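PDB 4ESY: CBS domain containing membrane protein from Sphaerobacter thermophilus, which is of unknown function but carries at its C-terminal end a pair of CBS motifs, a module that in many proteins senses adenine nucleotides. Local coordinates for residues T30-E33 against D34-L37; E67-F70 against L71-S74; E121-V124 against G125-A128. One frame throughout, in Å; residues are numbered along the deposited sequence.

Contact 1 (T30-E33 against D34-L37); sequences TVRE and DDTL
Asp-35 reaches back over the type I turn that runs from Arg-32 to Asp-35 and closes it with two bonds. Asp-35 N gives a hydrogen bond to Arg-32 O (2.9 Å), the i to i+3 bond characteristic of the turn, while Asp-35 OD2 takes the N-H of Arg-32, the two atoms OD2 and N 3.0 Å apart. That second bond is nearly straight (170°), yet the N-H comes from above the carboxylate plane. With CG set beside its own backbone N (chi1 -74°), the short aspartate side chain turns OD2 back to this amide. This is the tight part: Asp-35 OD2 also lies 3.7 Å from Val-31 CB, and Asp-35 OD1 rests against Arg-32 CB at 3.6 Å. The outer side is looser. The arginine bends at chi2 and carries its guanidinium away, making no salt bridge with Asp-35. Glu-33 and the exposed Asp-34 run side by side, Glu-33 OE2 and Asp-34 OD1 4.5 Å apart, and probably repel each other mildly. The turn links strand 31-32, bonded to strand 53-55 through Val-31, to helix 37-46, whose N-cap is Thr-36; within the turn, Glu-33 and Asp-35 make backbone bonds to Ser-108 and Ala-107 respectively.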
ATOM      1  N   THR B  30      11.558  -8.797  10.623  1.00 23.90           N
ATOM      2  CA  THR B  30      10.553  -9.523  11.370  1.00 24.01           C
ATOM      3  C   THR B  30      10.416  -8.920  12.769  1.00 23.95           C
ATOM      4  O   THR B  30      11.288  -8.154  13.190  1.00 23.13           O
ATOM      5  CB  THR B  30      10.915 -11.014  11.516  1.00 24.89           C
ATOM      6  OG1 THR B  30      12.042 -11.142  12.393  1.00 25.04           O
ATOM      7  CG2 THR B  30      11.227 -11.641  10.170  1.00 22.99           C
ATOM      8  N   VAL B  31       9.329  -9.272  13.474  1.00 19.26           N
ATOM      9  CA  VAL B  31       9.184  -8.960  14.885  1.00 20.19           C
ATOM     10  C   VAL B  31       8.886 -10.256  15.654  1.00 21.00           C
ATOM     11  O   VAL B  31       8.449 -11.269  15.062  1.00 19.14           O
ATOM     12  CB  VAL B  31       8.017  -7.913  15.142  1.00 23.79           C
ATOM     13  CG1 VAL B  31       8.285  -6.560  14.413  1.00 19.20           C
ATOM     14  CG2 VAL B  31       6.698  -8.471  14.736  1.00 20.82           C
ATOM     15  N   ARG B  32       9.110 -10.231  16.971  1.00 19.94           N
ATOM     16  CA  ARG B  32       8.885 -11.405  17.801  1.00 21.85           C
ATOM     17  C   ARG B  32       7.486 -11.338  18.348  1.00 22.52           C
ATOM     18  O   ARG B  32       6.955 -10.249  18.629  1.00 21.10           O
ATOM     19  CB  ARG B  32       9.892 -11.447  18.966  1.00 22.11           C
ATOM     20  CG  ARG B  32      11.337 -11.666  18.525  1.00 21.80           C
ATOM     21  CD  ARG B  32      11.596 -13.173  18.471  1.00 24.86           C
ATOM     22  NE  ARG B  32      12.973 -13.511  18.159  1.00 26.57           N
ATOM     23  CZ  ARG B  32      13.947 -13.664  19.054  1.00 24.30           C
ATOM     24  NH1 ARG B  32      13.727 -13.500  20.354  1.00 22.44           N
ATOM     25  NH2 ARG B  32      15.166 -13.970  18.623  1.00 24.51           N
ATOM     26  N   GLU B  33       6.886 -12.506  18.543  1.00 22.41           N
ATOM     27  CA  GLU B  33       5.521 -12.530  19.031  1.00 21.42           C
ATOM     28  C   GLU B  33       5.397 -11.898  20.413  1.00 22.97           C
ATOM     29  O   GLU B  33       4.330 -11.436  20.769  1.00 21.96           O
ATOM     30  CB  GLU B  33       4.959 -13.953  19.037  1.00 20.66           C
ATOM     31  CG  GLU B  33       5.678 -14.839  20.000  1.00 22.79           C
ATOM     32  CD  GLU B  33       5.186 -16.308  19.932  1.00 40.80           C
ATOM     33  OE1 GLU B  33       4.020 -16.542  19.534  1.00 41.49           O
ATOM     34  OE2 GLU B  33       5.969 -17.214  20.287  1.00 40.26           O
ATOM     35  N   ASP B  34       6.483 -11.884  21.180  1.00 25.14           N
ATOM     36  CA  ASP B  34       6.474 -11.272  22.514  1.00 27.44           C
ATOM     37  C   ASP B  34       6.872  -9.788  22.503  1.00 25.26           C
ATOM     38  O   ASP B  34       6.961  -9.197  23.547  1.00 25.13           O
ATOM     39  CB  ASP B  34       7.467 -11.969  23.466  1.00 34.73           C
ATOM     40  CG  ASP B  34       7.161 -13.444  23.711  1.00 41.18           C
ATOM     41  OD1 ASP B  34       6.086 -13.948  23.328  1.00 42.23           O
ATOM     42  OD2 ASP B  34       8.030 -14.111  24.318  1.00 45.87           O
ATOM     43  N   ASP B  35       7.173  -9.196  21.349  1.00 23.82           N
ATOM     44  CA  ASP B  35       7.485  -7.749  21.303  1.00 21.64           C
ATOM     45  C   ASP B  35       6.238  -6.942  21.634  1.00 23.43           C
ATOM     46  O   ASP B  35       5.157  -7.275  21.163  1.00 21.11           O
ATOM     47  CB  ASP B  35       7.961  -7.312  19.918  1.00 18.89           C
ATOM     48  CG  ASP B  35       9.404  -7.778  19.593  1.00 24.07           C
ATOM     49  OD1 ASP B  35      10.149  -8.240  20.519  1.00 25.34           O
ATOM     50  OD2 ASP B  35       9.770  -7.711  18.390  1.00 24.78           O
ATOM     51  N   THR B  36       6.386  -5.887  22.437  1.00 24.54           N
ATOM     52  CA  THR B  36       5.244  -5.005  22.752  1.00 23.94           C
ATOM     53  C   THR B  36       4.884  -4.185  21.505  1.00 21.09           C
ATOM     54  O   THR B  36       5.688  -4.016  20.574  1.00 21.66           O
ATOM     55  CB  THR B  36       5.549  -4.054  23.971  1.00 26.88           C
ATOM     56  OG1 THR B  36       6.648  -3.209  23.636  1.00 31.43           O
ATOM     57  CG2 THR B  36       5.923  -4.848  25.196  1.00 27.75           C
ATOM     58  N   LEU B  37       3.665  -3.683  21.453  1.00 22.86           N
ATOM     59  CA  LEU B  37       3.208  -2.987  20.246  1.00 23.47           C
ATOM     60  C   LEU B  37       4.027  -1.710  20.068  1.00 26.28           C
ATOM     61  O   LEU B  37       4.243  -1.262  18.961  1.00 21.54           O
ATOM     62  CB  LEU B  37       1.700  -2.713  20.309  1.00 25.05           C
ATOM     63  CG  LEU B  37       0.830  -3.976  20.189  1.00 24.95           C
ATOM     64  CD1 LEU B  37      -0.635  -3.613  20.055  1.00 24.95           C
ATOM     65  CD2 LEU B  37       1.296  -4.846  18.989  1.00 24.57           C
TER

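Contact 2 (E67-F70 against L71-S74); sequences ESDF and LRGS
Asp-69 and Arg-72 lie side by side and point the same way, three residues apart in a segment of the first CBS motif that has helical backbone angles and follows strand 61-64. The backbone here winds through i to i+3 bonds, among them Leu-71 N to Ser-68 O (3.0 Å) and Gly-73 N to Phe-70 O (2.9 Å), and this spacing brings the two side chains onto one flank. The arginine is extended from CG to NE, its chain passing along the Asp-69 carbonyl, with Arg-72 CB 3.1 Å from Asp-69 O. Carboxylate and guanidinium are turned 35° against each other, and they meet through a single oxygen. Asp-69 suits the place because its other oxygen, OD2, accepts from the backbone N of Thr-66, which fixes the carboxylate where the arginine finds it; Val-110 and Thr-112 pack against both residues. Phe-70 leaves on a different side, its ring buried on Leu-37, Val-40 and Ala-41 of helix 37-46 and set edge-to-face with Phe-77. The salt bridge itself is a nearly straight bond (167°): Arg-72 NE reaches Asp-69 OD1 at 3.1 Å, with the oxygen close to the guanidinium plane but the N-H arriving above that of the carboxylate.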
ATOM      1  N   GLU B  67      -0.189  -2.475  10.310  1.00 20.38           N
ATOM      2  CA  GLU B  67      -0.587  -1.278  11.054  1.00 23.18           C
ATOM      3  C   GLU B  67      -2.038  -1.365  11.507  1.00 23.13           C
ATOM      4  O   GLU B  67      -2.339  -0.983  12.633  1.00 23.38           O
ATOM      5  CB  GLU B  67      -0.369  -0.023  10.226  1.00 25.30           C
ATOM      6  CG  GLU B  67       1.088   0.163   9.769  1.00 25.20           C
ATOM      7  CD  GLU B  67       1.211   1.145   8.586  1.00 30.73           C
ATOM      8  OE1 GLU B  67       0.246   1.290   7.803  1.00 34.07           O
ATOM      9  OE2 GLU B  67       2.284   1.777   8.440  1.00 32.78           O
ATOM     10  N   SER B  68      -2.913  -1.907  10.649  1.00 21.38           N
ATOM     11  CA  SER B  68      -4.332  -1.917  10.934  1.00 25.03           C
ATOM     12  C   SER B  68      -4.635  -2.850  12.099  1.00 23.55           C
ATOM     13  O   SER B  68      -5.622  -2.653  12.812  1.00 22.44           O
ATOM     14  CB  SER B  68      -5.146  -2.333   9.687  1.00 29.93           C
ATOM     15  OG  SER B  68      -4.706  -3.594   9.215  1.00 31.18           O
ATOM     16  N   ASP B  69      -3.765  -3.836  12.314  1.00 21.87           N
ATOM     17  CA  ASP B  69      -3.962  -4.756  13.435  1.00 24.01           C
ATOM     18  C   ASP B  69      -3.943  -4.067  14.791  1.00 24.95           C
ATOM     19  O   ASP B  69      -4.553  -4.553  15.731  1.00 23.38           O
ATOM     20  CB  ASP B  69      -2.922  -5.889  13.437  1.00 22.01           C
ATOM     21  CG  ASP B  69      -3.135  -6.879  12.302  1.00 28.58           C
ATOM     22  OD1 ASP B  69      -4.314  -7.142  11.917  1.00 29.90           O
ATOM     23  OD2 ASP B  69      -2.103  -7.382  11.781  1.00 30.65           O
ATOM     24  N   PHE B  70      -3.227  -2.949  14.896  1.00 24.74           N
ATOM     25  CA  PHE B  70      -3.187  -2.195  16.156  1.00 23.22           C
ATOM     26  C   PHE B  70      -4.615  -1.832  16.591  1.00 23.58           C
ATOM     27  O   PHE B  70      -4.920  -1.816  17.773  1.00 25.20           O
ATOM     28  CB  PHE B  70      -2.330  -0.932  15.983  1.00 20.97           C
ATOM     29  CG  PHE B  70      -0.867  -1.171  16.072  1.00 21.10           C
ATOM     30  CD1 PHE B  70      -0.120  -0.528  17.054  1.00 21.71           C
ATOM     31  CD2 PHE B  70      -0.219  -2.058  15.181  1.00 20.46           C
ATOM     32  CE1 PHE B  70       1.264  -0.733  17.167  1.00 20.96           C
ATOM     33  CE2 PHE B  70       1.180  -2.273  15.280  1.00 22.10           C
ATOM     34  CZ  PHE B  70       1.915  -1.602  16.267  1.00 22.90           C
ATOM     35  N   LEU B  71      -5.515  -1.594  15.636  1.00 22.92           N
ATOM     36  CA  LEU B  71      -6.913  -1.284  16.019  1.00 22.42           C
ATOM     37  C   LEU B  71      -7.568  -2.407  16.791  1.00 24.57           C
ATOM     38  O   LEU B  71      -8.513  -2.172  17.521  1.00 26.38           O
ATOM     39  CB  LEU B  71      -7.781  -0.982  14.793  1.00 20.06           C
ATOM     40  CG  LEU B  71      -7.222   0.116  13.892  1.00 31.57           C
ATOM     41  CD1 LEU B  71      -8.090   0.331  12.640  1.00 31.12           C
ATOM     42  CD2 LEU B  71      -7.094   1.380  14.688  1.00 33.51           C
ATOM     43  N   ARG B  72      -7.123  -3.648  16.575  1.00 25.31           N
ATOM     44  CA  ARG B  72      -7.684  -4.779  17.305  1.00 26.46           C
ATOM     45  C   ARG B  72      -7.439  -4.650  18.803  1.00 30.40           C
ATOM     46  O   ARG B  72      -8.139  -5.246  19.603  1.00 34.03           O
ATOM     47  CB  ARG B  72      -7.068  -6.079  16.834  1.00 29.10           C
ATOM     48  CG  ARG B  72      -7.356  -6.456  15.406  1.00 33.36           C
ATOM     49  CD  ARG B  72      -6.557  -7.725  15.073  1.00 37.42           C
ATOM     50  NE  ARG B  72      -6.650  -8.112  13.674  1.00 41.93           N
ATOM     51  CZ  ARG B  72      -7.722  -8.682  13.126  1.00 49.42           C
ATOM     52  NH1 ARG B  72      -7.710  -8.998  11.837  1.00 51.54           N
ATOM     53  NH2 ARG B  72      -8.810  -8.927  13.860  1.00 53.03           N
ATOM     54  N   GLY B  73      -6.425  -3.889  19.189  1.00 32.44           N
ATOM     55  CA  GLY B  73      -6.205  -3.586  20.600  1.00 31.28           C
ATOM     56  C   GLY B  73      -6.675  -2.188  20.954  1.00 29.13           C
ATOM     57  O   GLY B  73      -6.277  -1.622  21.973  1.00 30.08           O
ATOM     58  N   SER B  74      -7.509  -1.620  20.096  1.00 27.91           N
ATOM     59  CA  SER B  74      -8.041  -0.272  20.309  1.00 28.00           C
ATOM     60  C   SER B  74      -6.994   0.823  20.333  1.00 26.05           C
ATOM     61  O   SER B  74      -7.186   1.835  21.000  1.00 26.82           O
ATOM     62  CB  SER B  74      -8.882  -0.198  21.595  1.00 30.99           C
ATOM     63  OG  SER B  74      -9.926  -1.137  21.540  1.00 34.05           O
TER

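Contact 3 (E121-V124 against G125-A128); sequences EDSV and GSIA
The backbone passes from an extended form at Asp-122 and Ser-123 into helical angles at Val-124, so that Ser-123 is the N-cap of helix 124-134 in the second CBS motif. Regular helix bonds begin at once: Ile-127 N gives to Ser-123 O at 3.1 Å and Ala-128 N to Val-124 O at 2.8 Å, both nearly along the C=O axis. The cap is made by the Ser-123 hydroxyl, placed between its backbone N and carbonyl carbon (chi1 71°), from where Ser-123 OG accepts the N-H of Ser-126, with OG and N 3.1 Å apart. Serine suits this post because a short side chain can offer an oxygen to a first-turn amide that has no earlier helical carbonyl to use. An alanine here would remove that oxygen, and the Ser-126 N-H would probably be left with little more than its weak bond to Ser-123 O. Gly-125, with no side chain, lies buried in the first turn, while Val-124, Ile-127 and Ala-128 are buried too, the last two against Leu-156 of helix 153-157. Asp-122 is partly exposed, its OD2 bonded to Ala-119 N and only weakly to a water, which also donates to Ser-126 OG. Ser-126 OG in turn donates to Ser-123 O at 2.7 Å, in the carbonyl plane and on a lone pair.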
ATOM      1  N   GLU B 121      10.901 -20.603  -4.532  1.00 35.01           N
ATOM      2  CA  GLU B 121      11.020 -21.208  -5.840  1.00 38.01           C
ATOM      3  C   GLU B 121       9.685 -21.277  -6.589  1.00 38.95           C
ATOM      4  O   GLU B 121       9.667 -21.690  -7.724  1.00 42.04           O
ATOM      5  CB  GLU B 121      11.640 -22.618  -5.733  1.00 42.68           C
ATOM      6  CG  GLU B 121      10.687 -23.666  -5.163  1.00 47.41           C
ATOM      7  CD  GLU B 121      10.696 -23.768  -3.625  1.00 52.66           C
ATOM      8  OE1 GLU B 121      11.142 -22.819  -2.927  1.00 52.61           O
ATOM      9  OE2 GLU B 121      10.238 -24.820  -3.109  1.00 56.00           O
ATOM     10  N   ASP B 122       8.572 -20.911  -5.951  1.00 38.13           N
ATOM     11  CA  ASP B 122       7.266 -20.856  -6.636  1.00 38.96           C
ATOM     12  C   ASP B 122       7.226 -19.699  -7.668  1.00 33.66           C
ATOM     13  O   ASP B 122       7.952 -18.712  -7.562  1.00 31.38           O
ATOM     14  CB  ASP B 122       6.114 -20.622  -5.630  1.00 40.74           C
ATOM     15  CG  ASP B 122       5.865 -21.808  -4.661  1.00 53.46           C
ATOM     16  OD1 ASP B 122       6.198 -22.970  -5.011  1.00 54.46           O
ATOM     17  OD2 ASP B 122       5.285 -21.555  -3.550  1.00 51.68           O
ATOM     18  N   SER B 123       6.326 -19.780  -8.632  1.00 32.77           N
ATOM     19  CA  SER B 123       6.280 -18.754  -9.659  1.00 29.80           C
ATOM     20  C   SER B 123       5.377 -17.587  -9.280  1.00 28.29           C
ATOM     21  O   SER B 123       4.424 -17.717  -8.518  1.00 29.78           O
ATOM     22  CB  SER B 123       5.799 -19.356 -10.988  1.00 26.88           C
ATOM     23  OG  SER B 123       4.437 -19.658 -10.881  1.00 28.92           O
ATOM     24  N   VAL B 124       5.658 -16.442  -9.874  1.00 25.83           N
ATOM     25  CA  VAL B 124       4.768 -15.291  -9.771  1.00 25.98           C
ATOM     26  C   VAL B 124       3.304 -15.661 -10.115  1.00 26.79           C
ATOM     27  O   VAL B 124       2.381 -15.312  -9.367  1.00 26.81           O
ATOM     28  CB  VAL B 124       5.295 -14.124 -10.659  1.00 26.29           C
ATOM     29  CG1 VAL B 124       4.189 -13.139 -11.006  1.00 27.72           C
ATOM     30  CG2 VAL B 124       6.483 -13.432  -9.973  1.00 25.32           C
ATOM     31  N   GLY B 125       3.105 -16.385 -11.220  1.00 27.02           N
ATOM     32  CA  GLY B 125       1.774 -16.785 -11.639  1.00 28.18           C
ATOM     33  C   GLY B 125       1.046 -17.541 -10.539  1.00 28.95           C
ATOM     34  O   GLY B 125      -0.117 -17.290 -10.237  1.00 29.88           O
ATOM     35  N   SER B 126       1.753 -18.443  -9.885  1.00 29.32           N
ATOM     36  CA  SER B 126       1.110 -19.307  -8.904  1.00 31.47           C
ATOM     37  C   SER B 126       0.727 -18.524  -7.626  1.00 30.82           C
ATOM     38  O   SER B 126      -0.329 -18.750  -7.038  1.00 31.59           O
ATOM     39  CB  SER B 126       2.049 -20.474  -8.576  1.00 34.77           C
ATOM     40  OG  SER B 126       3.127 -20.014  -7.769  1.00 36.14           O
ATOM     41  N   ILE B 127       1.575 -17.594  -7.189  1.00 28.14           N
ATOM     42  CA  ILE B 127       1.206 -16.765  -6.049  1.00 26.43           C
ATOM     43  C   ILE B 127       0.076 -15.779  -6.443  1.00 27.71           C
ATOM     44  O   ILE B 127      -0.865 -15.553  -5.688  1.00 34.80           O
ATOM     45  CB  ILE B 127       2.459 -16.097  -5.378  1.00 30.15           C
ATOM     46  CG1 ILE B 127       2.101 -15.450  -4.048  1.00 33.85           C
ATOM     47  CG2 ILE B 127       3.008 -15.007  -6.214  1.00 31.41           C
ATOM     48  CD1 ILE B 127       3.327 -15.315  -3.092  1.00 39.62           C
ATOM     49  N   ALA B 128       0.145 -15.231  -7.643  1.00 27.84           N
ATOM     50  CA  ALA B 128      -0.957 -14.398  -8.156  1.00 30.51           C
ATOM     51  C   ALA B 128      -2.284 -15.176  -8.108  1.00 33.98           C
ATOM     52  O   ALA B 128      -3.320 -14.656  -7.694  1.00 35.06           O
ATOM     53  CB  ALA B 128      -0.659 -13.951  -9.573  1.00 30.68           C
TER
HETATM   54  O   HOH W   1       2.553 -19.977  -4.797  1.00 48.72           O

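In the fold
Contacts 1, 2 and 3 come in that order along the chain, each closing before the next opens. The first two share one CBS motif: their centres are 14 Å apart and they touch where Leu-37 O, at the start of helix 37-46, lies 3.5 Å from Phe-70 CE1. One helix is thus led in by contact 1 and packed on one side by Phe-70 of contact 2. Contact 3 starts helix 124-134 of the other motif, on the opposite side of the chain's centre, its centre about 29 and 30 Å from those of contacts 1 and 2. Each motif of this tandem pair has a residue at the N-cap position before a helix, Thr-36 in contact 1 and Ser-123 in contact 3.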